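Local coordinates for protein trehalose monomycolate transport factor A (Mycolicibacterium smegmatis MC2 155, PDB 6T84) that is required for MmpL3-dependent transport of trehalose monomycolate to the mycobacterial cell wall, and is seen here as the probably cytoplasmic part of its N-terminal domain, at residues A106-R110 with F131-D137; W148-A152 with T168-N173; R14-A18 with K50-L54. All coordinates share one frame; numbering follows the deposited sequence.

Interaction 1 (A106-R110 with F131-D137)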
ATOM      1  N   ALA A 106       4.558  11.088  15.055  1.00 14.71           N
ATOM      2  CA  ALA A 106       3.146  11.180  14.710  1.00 15.65           C
ATOM      3  C   ALA A 106       2.926  12.289  13.698  1.00 16.49           C
ATOM      4  O   ALA A 106       3.577  13.358  13.748  1.00 18.64           O
ATOM      5  CB  ALA A 106       2.327  11.538  15.936  1.00 17.42           C
ATOM      6  N   ILE A 107       1.947  12.074  12.812  1.00 16.30           N
ATOM      7  CA  ILE A 107       1.422  13.145  11.959  1.00 16.86           C
ATOM      8  C   ILE A 107      -0.086  12.996  11.935  1.00 17.23           C
ATOM      9  O   ILE A 107      -0.620  12.123  11.240  1.00 17.17           O
ATOM     10  CB  ILE A 107       1.963  13.141  10.523  1.00 18.30           C
ATOM     11  CG1 ILE A 107       3.482  13.018  10.465  1.00 19.38           C
ATOM     12  CG2 ILE A 107       1.466  14.413   9.776  1.00 18.91           C
ATOM     13  CD1 ILE A 107       4.022  12.855   8.998  1.00 21.60           C
ATOM     14  N   GLY A 108      -0.780  13.868  12.631  1.00 18.74           N
ATOM     15  CA  GLY A 108      -2.218  13.820  12.554  1.00 19.62           C
ATOM     16  C   GLY A 108      -2.779  12.499  13.020  1.00 19.34           C
ATOM     17  O   GLY A 108      -2.496  12.018  14.122  1.00 20.34           O
ATOM     18  N   PRO A 109      -3.602  11.881  12.170  1.00 17.25           N
ATOM     19  CA  PRO A 109      -4.246  10.629  12.535  1.00 16.82           C
ATOM     20  C   PRO A 109      -3.308   9.449  12.407  1.00 14.78           C
ATOM     21  O   PRO A 109      -3.750   8.308  12.628  1.00 15.57           O
ATOM     22  CB  PRO A 109      -5.371  10.537  11.479  1.00 17.44           C
ATOM     23  CG  PRO A 109      -4.770  11.176  10.267  1.00 17.08           C
ATOM     24  CD  PRO A 109      -3.995  12.349  10.820  1.00 17.11           C
ATOM     25  N   ARG A 110      -2.044   9.678  11.969  1.00 13.85           N
ATOM     26  CA  ARG A 110      -1.120   8.591  11.596  1.00 13.32           C
ATOM     27  C   ARG A 110       0.179   8.643  12.396  1.00 13.21           C
ATOM     28  O   ARG A 110       0.542   9.652  13.032  1.00 14.05           O
ATOM     29  CB  ARG A 110      -0.823   8.673  10.076  1.00 12.86           C
ATOM     30  CG  ARG A 110      -2.008   8.215   9.222  1.00 12.92           C
ATOM     31  CD  ARG A 110      -1.977   8.697   7.803  1.00 12.69           C
ATOM     32  NE  ARG A 110      -2.941   7.939   7.039  1.00 12.92           N
ATOM     33  CZ  ARG A 110      -4.087   8.367   6.578  1.00 13.27           C
ATOM     34  NH1 ARG A 110      -4.451   9.645   6.725  1.00 13.43           N
ATOM     35  NH2 ARG A 110      -4.853   7.517   5.946  1.00 14.25           N
ATOM     36  N   PHE A 131      -0.386  15.317   3.270  1.00 13.23           N
ATOM     37  CA  PHE A 131      -0.921  14.023   2.859  1.00 12.98           C
ATOM     38  C   PHE A 131      -1.401  13.186   4.057  1.00 12.41           C
ATOM     39  O   PHE A 131      -2.452  12.539   3.990  1.00 13.34           O
ATOM     40  CB  PHE A 131       0.174  13.297   2.067  1.00 14.34           C
ATOM     41  CG  PHE A 131      -0.212  11.900   1.624  1.00 14.54           C
ATOM     42  CD1 PHE A 131      -1.143  11.702   0.615  1.00 15.31           C
ATOM     43  CD2 PHE A 131       0.342  10.813   2.247  1.00 14.71           C
ATOM     44  CE1 PHE A 131      -1.518  10.401   0.229  1.00 15.15           C
ATOM     45  CE2 PHE A 131      -0.021   9.507   1.867  1.00 15.40           C
ATOM     46  CZ  PHE A 131      -0.935   9.316   0.845  1.00 15.48           C
ATOM     47  N   ALA A 132      -0.602  13.112   5.113  1.00 11.84           N
ATOM     48  CA  ALA A 132      -1.006  12.292   6.262  1.00 12.60           C
ATOM     49  C   ALA A 132      -2.316  12.777   6.877  1.00 12.94           C
ATOM     50  O   ALA A 132      -3.067  11.983   7.456  1.00 13.68           O
ATOM     51  CB  ALA A 132       0.071  12.293   7.337  1.00 14.17           C
ATOM     52  N   HIS A 133      -2.561  14.077   6.790  1.00 12.90           N
ATOM     53  CA  HIS A 133      -3.848  14.615   7.258  1.00 13.05           C
ATOM     54  C   HIS A 133      -4.973  14.470   6.229  1.00 14.70           C
ATOM     55  O   HIS A 133      -6.152  14.378   6.627  1.00 16.57           O
ATOM     56  CB  HIS A 133      -3.666  16.122   7.572  1.00 13.24           C
ATOM     57  CG  HIS A 133      -3.003  16.361   8.877  1.00 14.01           C
ATOM     58  ND1 HIS A 133      -1.665  16.625   9.056  1.00 15.13           N
ATOM     59  CD2 HIS A 133      -3.563  16.451  10.099  1.00 12.85           C
ATOM     60  CE1 HIS A 133      -1.433  16.851  10.344  1.00 13.82           C
ATOM     61  NE2 HIS A 133      -2.577  16.764  10.986  1.00 14.85           N
ATOM     62  N   THR A 134      -4.682  14.505   4.914  1.00 14.53           N
ATOM     63  CA  THR A 134      -5.750  14.502   3.909  1.00 16.21           C
ATOM     64  C   THR A 134      -6.119  13.124   3.386  1.00 16.30           C
ATOM     65  O   THR A 134      -7.253  12.928   2.944  1.00 17.75           O
ATOM     66  CB  THR A 134      -5.409  15.393   2.706  1.00 18.70           C
ATOM     67  OG1 THR A 134      -4.200  14.960   2.110  1.00 20.27           O
ATOM     68  CG2 THR A 134      -5.190  16.854   3.114  1.00 19.16           C
ATOM     69  N   ALA A 135      -5.206  12.162   3.427  1.00 14.93           N
ATOM     70  CA  ALA A 135      -5.523  10.842   2.899  1.00 15.36           C
ATOM     71  C   ALA A 135      -6.689  10.246   3.669  1.00 16.32           C
ATOM     72  O   ALA A 135      -6.748  10.374   4.897  1.00 16.45           O
ATOM     73  CB  ALA A 135      -4.272   9.948   3.000  1.00 15.76           C
ATOM     74  N   PRO A 136      -7.595   9.538   2.999  1.00 17.80           N
ATOM     75  CA  PRO A 136      -8.768   8.981   3.698  1.00 18.52           C
ATOM     76  C   PRO A 136      -8.386   7.986   4.790  1.00 18.80           C
ATOM     77  O   PRO A 136      -7.382   7.273   4.696  1.00 16.42           O
ATOM     78  CB  PRO A 136      -9.567   8.284   2.571  1.00 20.76           C
ATOM     79  CG  PRO A 136      -8.534   7.998   1.516  1.00 22.07           C
ATOM     80  CD  PRO A 136      -7.533   9.176   1.575  1.00 20.43           C
ATOM     81  N   ASP A 137      -9.226   7.919   5.827  1.00 22.58           N
ATOM     82  CA  ASP A 137      -8.955   6.959   6.886  1.00 25.79           C
ATOM     83  C   ASP A 137      -9.018   5.519   6.379  1.00 23.65           C
ATOM     84  O   ASP A 137      -8.472   4.645   7.027  1.00 23.97           O
ATOM     85  CB  ASP A 137      -9.895   7.141   8.085  1.00 32.32           C
ATOM     86  CG  ASP A 137      -9.816   8.541   8.696  1.00 40.62           C
ATOM     87  OD1 ASP A 137      -8.703   9.091   8.928  1.00 35.80           O
ATOM     88  OD2 ASP A 137     -10.898   9.096   8.958  1.00 94.75           O
TER
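Arg-110 reaches Ala-132, Ala-135 and Pro-136 because its side chain is stretched out: CG lies anti to its own carbonyl carbon (chi1 -73°), and the chain then runs extended from CG to NE. The guanidinium arrives where helix 126-134 ends. Arg-110 NH1 gives two hydrogen bonds, to Ala-132 O at 2.8 Å and to Ala-135 O at 3.0 Å. Arg-110 NH2 bonds Pro-136 O at 2.8 Å. All three oxygens lie close to the guanidinium plane, but each carbonyl is met from above its own plane. Ala-135 CB sits over one face of the group, 3.7 Å from Arg-110 NH1. Arg-110 NH2 has a further acceptor in Ala-139 O.

Beside this, Ile-107 CG2 packs on Ala-132 CB at 3.5 Å and also touches the His-133 ring. The same ring lies obliquely against the turn, with His-133 NE2 3.4 Å from Gly-108 CA. His-133 ND1 bonds Val-129 O within the helix. The type II' turn from Ile-107 to Arg-110 is the hairpin bend between strands 102-107 and 110-114.

Every acceptor of the guanidinium named here is a main-chain carbonyl. One cation thus gives hydrogen bonds to three carbonyl oxygens at and just beyond the helix end. It probably also offsets the negative end of the helix dipole.

Interaction 2 (W148-A152 with T168-N173). With SO4 (sulfate ion), chain C.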
ATOM      1  N   TRP A 148       8.098  -1.531  -4.658  1.00 18.16           N
ATOM      2  CA  TRP A 148       6.646  -1.406  -4.621  1.00 17.44           C
ATOM      3  C   TRP A 148       6.235  -0.428  -3.522  1.00 16.77           C
ATOM      4  O   TRP A 148       6.902  -0.343  -2.494  1.00 17.95           O
ATOM      5  CB  TRP A 148       6.043  -2.760  -4.261  1.00 17.35           C
ATOM      6  CG  TRP A 148       6.281  -3.769  -5.327  1.00 18.52           C
ATOM      7  CD1 TRP A 148       7.361  -4.587  -5.424  1.00 19.61           C
ATOM      8  CD2 TRP A 148       5.490  -3.979  -6.486  1.00 18.72           C
ATOM      9  NE1 TRP A 148       7.281  -5.322  -6.563  1.00 19.95           N
ATOM     10  CE2 TRP A 148       6.137  -4.990  -7.242  1.00 19.80           C
ATOM     11  CE3 TRP A 148       4.304  -3.418  -6.970  1.00 19.28           C
ATOM     12  CZ2 TRP A 148       5.637  -5.458  -8.469  1.00 21.46           C
ATOM     13  CZ3 TRP A 148       3.768  -3.900  -8.152  1.00 19.62           C
ATOM     14  CH2 TRP A 148       4.445  -4.915  -8.904  1.00 21.16           C
ATOM     15  N   THR A 149       5.146   0.278  -3.737  1.00 15.86           N
ATOM     16  CA  THR A 149       4.509   1.095  -2.700  1.00 14.73           C
ATOM     17  C   THR A 149       3.092   0.542  -2.615  1.00 13.40           C
ATOM     18  O   THR A 149       2.444   0.302  -3.654  1.00 13.91           O
ATOM     19  CB  THR A 149       4.458   2.576  -3.143  1.00 16.22           C
ATOM     20  OG1 THR A 149       5.810   3.064  -3.342  1.00 17.96           O
ATOM     21  CG2 THR A 149       3.749   3.488  -2.116  1.00 16.41           C
ATOM     22  N   LEU A 150       2.600   0.351  -1.370  1.00 13.36           N
ATOM     23  CA  LEU A 150       1.353  -0.367  -1.109  1.00 13.19           C
ATOM     24  C   LEU A 150       0.449   0.391  -0.149  1.00 12.62           C
ATOM     25  O   LEU A 150       0.913   1.126   0.743  1.00 13.09           O
ATOM     26  CB  LEU A 150       1.654  -1.740  -0.483  1.00 15.05           C
ATOM     27  CG  LEU A 150       2.562  -2.658  -1.352  1.00 15.57           C
ATOM     28  CD1 LEU A 150       4.023  -2.520  -0.872  1.00 16.46           C
ATOM     29  CD2 LEU A 150       2.109  -4.088  -1.279  1.00 15.68           C
ATOM     30  N   VAL A 151      -0.848   0.180  -0.333  0.62 12.26           N
ATOM     31  CA  VAL A 151      -1.874   0.679   0.577  0.62 12.65           C
ATOM     32  C   VAL A 151      -2.790  -0.486   0.949  0.62 12.92           C
ATOM     33  O   VAL A 151      -3.258  -1.222   0.070  0.62 14.44           O
ATOM     34  CB  VAL A 151      -2.690   1.815  -0.075  0.62 13.39           C
ATOM     35  CG1 VAL A 151      -3.947   2.168   0.807  0.62 14.44           C
ATOM     36  CG2 VAL A 151      -1.785   3.050  -0.435  0.62 14.14           C
ATOM     37  N   ALA A 152      -3.074  -0.635   2.249  1.00 12.68           N
ATOM     38  CA  ALA A 152      -4.016  -1.622   2.737  1.00 13.98           C
ATOM     39  C   ALA A 152      -5.243  -0.902   3.265  1.00 14.79           C
ATOM     40  O   ALA A 152      -5.127   0.099   4.001  1.00 14.65           O
ATOM     41  CB  ALA A 152      -3.405  -2.508   3.825  1.00 15.43           C
ATOM     42  N   THR A 168      -4.496   7.402  -3.761  1.00 16.53           N
ATOM     43  CA  THR A 168      -3.682   7.484  -2.550  1.00 16.23           C
ATOM     44  C   THR A 168      -2.321   6.810  -2.747  1.00 16.22           C
ATOM     45  O   THR A 168      -1.287   7.365  -2.346  1.00 16.86           O
ATOM     46  CB  THR A 168      -4.466   6.859  -1.405  1.00 17.20           C
ATOM     47  OG1 THR A 168      -5.688   7.629  -1.237  1.00 18.81           O
ATOM     48  CG2 THR A 168      -3.661   6.968  -0.051  1.00 17.78           C
ATOM     49  N   VAL A 169      -2.304   5.597  -3.333  1.00 16.42           N
ATOM     50  CA  VAL A 169      -1.030   4.907  -3.492  1.00 16.62           C
ATOM     51  C   VAL A 169      -0.120   5.672  -4.437  1.00 16.88           C
ATOM     52  O   VAL A 169       1.097   5.718  -4.229  1.00 17.27           O
ATOM     53  CB  VAL A 169      -1.191   3.412  -3.875  1.00 16.99           C
ATOM     54  CG1 VAL A 169      -1.582   3.270  -5.334  1.00 17.16           C
ATOM     55  CG2 VAL A 169       0.139   2.687  -3.606  1.00 17.84           C
ATOM     56  N   ARG A 170      -0.699   6.283  -5.479  1.00 16.94           N
ATOM     57  CA  ARG A 170       0.089   7.108  -6.402  1.00 17.99           C
ATOM     58  C   ARG A 170       0.680   8.306  -5.678  1.00 17.41           C
ATOM     59  O   ARG A 170       1.851   8.628  -5.868  1.00 18.47           O
ATOM     60  CB  ARG A 170      -0.776   7.550  -7.586  1.00 20.08           C
ATOM     61  CG  ARG A 170      -1.364   6.381  -8.438  1.00 23.38           C
ATOM     62  CD  ARG A 170      -2.392   6.906  -9.483  1.00 27.12           C
ATOM     63  NE  ARG A 170      -1.696   7.711 -10.486  1.00 32.41           N
ATOM     64  CZ  ARG A 170      -2.303   8.234 -11.549  1.00 39.04           C
ATOM     65  NH1 ARG A 170      -3.616   8.068 -11.696  1.00 38.43           N
ATOM     66  NH2 ARG A 170      -1.608   8.915 -12.446  1.00 35.67           N
ATOM     67  N   GLN A 171      -0.112   8.969  -4.844  1.00 16.29           N
ATOM     68  CA  GLN A 171       0.393  10.129  -4.126  1.00 16.50           C
ATOM     69  C   GLN A 171       1.479   9.735  -3.136  1.00 16.20           C
ATOM     70  O   GLN A 171       2.482  10.445  -2.995  1.00 17.11           O
ATOM     71  CB  GLN A 171      -0.795  10.790  -3.406  1.00 17.66           C
ATOM     72  CG  GLN A 171      -1.749  11.525  -4.356  1.00 20.82           C
ATOM     73  CD  GLN A 171      -3.129  11.828  -3.727  1.00 24.26           C
ATOM     74  OE1 GLN A 171      -3.539  11.159  -2.772  1.00 26.26           O
ATOM     75  NE2 GLN A 171      -3.875  12.758  -4.320  1.00 26.52           N
ATOM     76  N   PHE A 172       1.264   8.658  -2.384  1.00 15.74           N
ATOM     77  CA  PHE A 172       2.284   8.208  -1.439  1.00 14.92           C
ATOM     78  C   PHE A 172       3.561   7.798  -2.165  1.00 15.15           C
ATOM     79  O   PHE A 172       4.673   8.139  -1.734  1.00 15.46           O
ATOM     80  CB  PHE A 172       1.713   7.085  -0.579  1.00 14.27           C
ATOM     81  CG  PHE A 172       2.592   6.672   0.578  1.00 14.27           C
ATOM     82  CD1 PHE A 172       3.035   7.601   1.512  1.00 14.83           C
ATOM     83  CD2 PHE A 172       2.927   5.338   0.766  1.00 14.34           C
ATOM     84  CE1 PHE A 172       3.805   7.194   2.603  1.00 15.47           C
ATOM     85  CE2 PHE A 172       3.723   4.915   1.820  1.00 14.69           C
ATOM     86  CZ  PHE A 172       4.152   5.835   2.754  1.00 15.44           C
ATOM     87  N   ASN A 173       3.430   7.084  -3.272  1.00 15.82           N
ATOM     88  CA  ASN A 173       4.600   6.717  -4.056  1.00 17.44           C
ATOM     89  C   ASN A 173       5.371   7.941  -4.519  1.00 17.95           C
ATOM     90  O   ASN A 173       6.609   7.975  -4.450  1.00 18.42           O
ATOM     91  CB  ASN A 173       4.099   5.888  -5.247  1.00 19.27           C
ATOM     92  CG  ASN A 173       5.238   5.373  -6.069  1.00 21.96           C
ATOM     93  OD1 ASN A 173       6.070   4.603  -5.585  1.00 23.53           O
ATOM     94  ND2 ASN A 173       5.304   5.817  -7.307  1.00 23.45           N
TER
HETATM   95  S   SO4 C 302      10.489  -7.469  -6.784  0.73 29.62           S
HETATM   96  O1  SO4 C 302      11.080  -6.547  -5.799  0.73 30.91           O
HETATM   97  O2  SO4 C 302      11.561  -8.029  -7.612  0.73 53.97           O
HETATM   98  O3  SO4 C 302       9.793  -8.563  -6.101  0.73 31.93           O
HETATM   99  O4  SO4 C 302       9.609  -6.848  -7.709  0.73 26.56           O
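The Phe-172 ring meets Thr-149 from the helix side: Thr-149 CG2 comes obliquely to within 3.5 Å of Phe-172 CD2. The Trp-148 indole has its edge turned to a sulfate ion, probably from the crystallisation liquor. Trp-148 NE1 gives sulfate O4 a hydrogen bond of 3.0 Å with an N-H...O angle of 161°, and Asn-147 ND2 is a second donor to the ion. Trp-148 points away from the helix. Its ring packs instead among Trp-36 and His-77, both edge-to-face, and Phe-63.

Alternate residues of the strand, Thr-149 and Val-151, face helix 159-175. The axes of segments 148-152 and 168-173 approach to 8.0 Å and run at 137° to each other. In one of the two conformers of Val-151, its CG2 rests on Val-169 CB at 3.5 Å. Val-169 CG2 reaches across to the main chain and lies 3.3 Å from Thr-149 O. Thr-168 CG2 adds a looser touch on Val-151 CG2.

The polar link is at the start of the strand. Thr-149 OG1 lies beside its own backbone N, and Asn-173 CG is anti to its N (chi1 -176°). This brings the hydroxyl to the amide, where Thr-149 OG1 donates to Asn-173 OD1 at 2.7 Å. The donor is slightly tilted from the carbonyl plane. Arg-78 NH1 makes a weak hydrogen bond to the same hydroxyl oxygen.

The contact is thus mostly apolar packing of a helix on a sheet face. The buried threonine hydroxyl is paired with the amide oxygen. Its hydrogen is directed at Asn-173 OD1, so the oxygen, Thr-149 OG1, can still accept the weak bond from Arg-78 NH1.

Interaction 3 (R14-A18 with K50-L54)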
ATOM      1  N   ARG A  14     -15.845  -6.078  -8.243  1.00 14.11           N
ATOM      2  CA  ARG A  14     -14.427  -5.951  -8.541  1.00 13.38           C
ATOM      3  C   ARG A  14     -14.161  -6.202 -10.030  1.00 14.63           C
ATOM      4  O   ARG A  14     -13.329  -5.510 -10.647  1.00 14.53           O
ATOM      5  CB  ARG A  14     -13.629  -6.897  -7.629  1.00 12.85           C
ATOM      6  CG  ARG A  14     -12.083  -6.781  -7.795  1.00 13.59           C
ATOM      7  CD  ARG A  14     -11.551  -5.479  -7.158  1.00 14.48           C
ATOM      8  NE  ARG A  14     -11.895  -5.338  -5.730  1.00 14.31           N
ATOM      9  CZ  ARG A  14     -11.248  -5.896  -4.690  1.00 14.09           C
ATOM     10  NH1 ARG A  14     -10.248  -6.774  -4.877  1.00 13.89           N
ATOM     11  NH2 ARG A  14     -11.664  -5.653  -3.443  1.00 14.38           N
ATOM     12  N   LYS A  15     -14.850  -7.171 -10.636  1.00 16.38           N
ATOM     13  CA  LYS A  15     -14.735  -7.396 -12.085  1.00 19.00           C
ATOM     14  C   LYS A  15     -15.226  -6.190 -12.895  1.00 17.45           C
ATOM     15  O   LYS A  15     -14.595  -5.814 -13.899  1.00 16.75           O
ATOM     16  CB  LYS A  15     -15.512  -8.687 -12.461  1.00 25.70           C
ATOM     17  CG  LYS A  15     -14.995  -9.372 -13.716  1.00 36.77           C
ATOM     18  CD  LYS A  15     -15.784 -10.655 -14.006  1.00 51.65           C
ATOM     19  CE  LYS A  15     -15.691 -11.683 -12.881  1.00 77.06           C
ATOM     20  NZ  LYS A  15     -16.190 -13.038 -13.301  1.00 65.94           N
ATOM     21  N   SER A  16     -16.352  -5.577 -12.493  0.78 16.99           N
ATOM     22  CA  SER A  16     -16.832  -4.382 -13.182  0.78 17.48           C
ATOM     23  C   SER A  16     -15.815  -3.251 -13.096  0.78 15.49           C
ATOM     24  O   SER A  16     -15.583  -2.529 -14.078  0.78 15.79           O
ATOM     25  CB  SER A  16     -18.180  -3.928 -12.586  0.78 19.10           C
ATOM     26  OG  SER A  16     -18.660  -2.697 -13.169  0.78 21.37           O
ATOM     27  N   TRP A  17     -15.236  -3.041 -11.914  1.00 14.72           N
ATOM     28  CA  TRP A  17     -14.260  -1.978 -11.731  1.00 13.43           C
ATOM     29  C   TRP A  17     -13.008  -2.247 -12.555  1.00 12.89           C
ATOM     30  O   TRP A  17     -12.477  -1.321 -13.178  1.00 13.10           O
ATOM     31  CB  TRP A  17     -13.957  -1.905 -10.246  1.00 13.69           C
ATOM     32  CG  TRP A  17     -12.926  -0.935  -9.858  1.00 13.61           C
ATOM     33  CD1 TRP A  17     -13.075   0.430  -9.733  1.00 14.35           C
ATOM     34  CD2 TRP A  17     -11.569  -1.216  -9.507  1.00 13.74           C
ATOM     35  NE1 TRP A  17     -11.905   0.993  -9.319  1.00 14.71           N
ATOM     36  CE2 TRP A  17     -10.969   0.014  -9.155  1.00 14.80           C
ATOM     37  CE3 TRP A  17     -10.799  -2.398  -9.439  1.00 14.52           C
ATOM     38  CZ2 TRP A  17      -9.643   0.117  -8.750  1.00 16.24           C
ATOM     39  CZ3 TRP A  17      -9.491  -2.306  -9.036  1.00 15.62           C
ATOM     40  CH2 TRP A  17      -8.917  -1.046  -8.696  1.00 16.25           C
ATOM     41  N   ALA A  18     -12.550  -3.496 -12.594  1.00 12.99           N
ATOM     42  CA  ALA A  18     -11.418  -3.847 -13.446  1.00 12.78           C
ATOM     43  C   ALA A  18     -11.723  -3.499 -14.897  1.00 13.34           C
ATOM     44  O   ALA A  18     -10.897  -2.906 -15.610  1.00 14.39           O
ATOM     45  CB  ALA A  18     -11.129  -5.345 -13.333  1.00 12.55           C
ATOM     46  N   LYS A  50      -7.132 -12.986  -3.574  1.00 16.02           N
ATOM     47  CA  LYS A  50      -8.411 -13.233  -4.233  1.00 16.05           C
ATOM     48  C   LYS A  50      -8.941 -11.958  -4.845  1.00 14.43           C
ATOM     49  O   LYS A  50      -8.580 -10.852  -4.438  1.00 14.91           O
ATOM     50  CB  LYS A  50      -9.459 -13.838  -3.281  1.00 19.57           C
ATOM     51  CG  LYS A  50      -9.078 -15.272  -2.900  1.00 23.75           C
ATOM     52  CD  LYS A  50     -10.195 -16.011  -2.256  1.00 26.54           C
ATOM     53  CE  LYS A  50      -9.734 -17.456  -1.977  1.00 28.81           C
ATOM     54  NZ  LYS A  50     -10.570 -18.148  -0.969  1.00 30.20           N
ATOM     55  N   ASN A  51      -9.894 -12.112  -5.769  0.68 14.21           N
ATOM     56  CA  ASN A  51     -10.488 -10.962  -6.470  0.68 14.33           C
ATOM     57  C   ASN A  51      -9.394 -10.019  -6.972  0.68 12.73           C
ATOM     58  O   ASN A  51      -9.319  -8.827  -6.626  0.68 13.08           O
ATOM     59  CB  ASN A  51     -11.471 -10.208  -5.568  0.68 16.46           C
ATOM     60  CG  ASN A  51     -12.696 -10.971  -5.326  0.68 18.70           C
ATOM     61  OD1 ASN A  51     -13.277 -11.498  -6.255  0.68 18.56           O
ATOM     62  ND2 ASN A  51     -13.148 -11.016  -4.070  0.68 21.42           N
ATOM     63  N   VAL A  52      -8.510 -10.611  -7.759  1.00 12.46           N
ATOM     64  CA  VAL A  52      -7.250  -9.988  -8.149  1.00 12.55           C
ATOM     65  C   VAL A  52      -7.465  -9.159  -9.406  1.00 11.88           C
ATOM     66  O   VAL A  52      -8.063  -9.629 -10.395  1.00 12.81           O
ATOM     67  CB  VAL A  52      -6.198 -11.077  -8.388  1.00 12.97           C
ATOM     68  CG1 VAL A  52      -4.848 -10.421  -8.808  1.00 14.62           C
ATOM     69  CG2 VAL A  52      -6.021 -11.941  -7.141  1.00 13.55           C
ATOM     70  N   VAL A  53      -6.920  -7.935  -9.415  1.00 11.58           N
ATOM     71  CA  VAL A  53      -7.000  -7.066 -10.572  1.00 11.71           C
ATOM     72  C   VAL A  53      -5.566  -6.661 -10.915  1.00 12.25           C
ATOM     73  O   VAL A  53      -4.801  -6.223 -10.032  1.00 12.44           O
ATOM     74  CB  VAL A  53      -7.875  -5.822 -10.265  1.00 12.05           C
ATOM     75  CG1 VAL A  53      -7.901  -4.879 -11.478  1.00 12.18           C
ATOM     76  CG2 VAL A  53      -9.296  -6.276  -9.918  1.00 13.23           C
ATOM     77  N   LEU A  54      -5.187  -6.811 -12.174  1.00 12.23           N
ATOM     78  CA  LEU A  54      -3.818  -6.602 -12.626  0.57 12.48           C
ATOM     79  C   LEU A  54      -3.858  -5.534 -13.705  1.00 12.58           C
ATOM     80  O   LEU A  54      -4.524  -5.722 -14.737  1.00 12.92           O
ATOM     81  CB  LEU A  54      -3.248  -7.916 -13.218  0.57 13.40           C
ATOM     82  CG  LEU A  54      -3.391  -9.175 -12.323  0.57 14.33           C
ATOM     83  CD1 LEU A  54      -4.739  -9.927 -12.562  0.57 14.32           C
ATOM     84  CD2 LEU A  54      -2.174 -10.114 -12.511  0.57 15.25           C
TER
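Arg-14 leaves the helix toward Asn-51 and Val-53, its CG anti to the backbone N (chi1 -176°). From CB the chain goes to Arg-14 CG, which packs on Val-53 CG2 at 3.5 Å and also lies near Asn-51 O. A bend at chi2 keeps Arg-14 CD by the same methyl, 3.7 Å from Val-53 CG2. With a second bend at chi3, it turns the guanidinium toward Asn-51 O. At the tip, Arg-14 NH1 gives Asn-51 O a hydrogen bond of 2.9 Å. The donor lies in the carbonyl plane of Asn-51, but the oxygen is tilted 21° from the guanidinium plane, and the N-H...O angle of 132° is well bent. Arg-14 NH1 also touches Asn-51 CB at 3.7 Å. Trp-162 makes a cation-pi contact with the group.

The guanidinium and the Asn-51 amide are steeply inclined to each other. Asn-51 has two conformers; in one, its OD1 bonds Tyr-25 OH. Asp-66 pairs with both side chains, OD1 with Arg-14 NH2 in a salt bridge and OD2 with Asn-51 ND2, and probably helps position them.

The apolar half of the contact gathers on Val-53. One methyl, CG2, takes the arginine stem. The other, Val-53 CG1, meets Ala-18 CB at 3.8 Å and Trp-17 CZ3 at 3.9 Å. The indole reaches the valine obliquely with its six-membered ring, while its NE1 bonds Asp-163 of helix 159-175.

Segments 14-18 and 52-54 run nearly parallel. The chain turns a corner at Asn-51. This is a helix layered on an antiparallel sheet near its edge, an alpha+beta arrangement within the atypical fold of TtfA.

How the interactions relate
From the N terminus, interaction 3 closes first. It joins helix 10-21 to strand 52-57, across the short strands between them. Interaction 1 comes next and joins the turn after strand 102-107 to the end of helix 126-134. Interaction 2 closes last, linking strand 148-153 to helix 159-175. The three loops follow in series, so none nests in or crosses another. All reach the same nine-stranded antiparallel sheet. Interactions 1 and 3 lie toward its two ends, with centres about 27 Å apart, and interaction 2 lies near the middle. Interactions 1 and 2 touch: Phe-131 packs on Thr-168, Gln-171 and Phe-172. Interaction 3 touches neither.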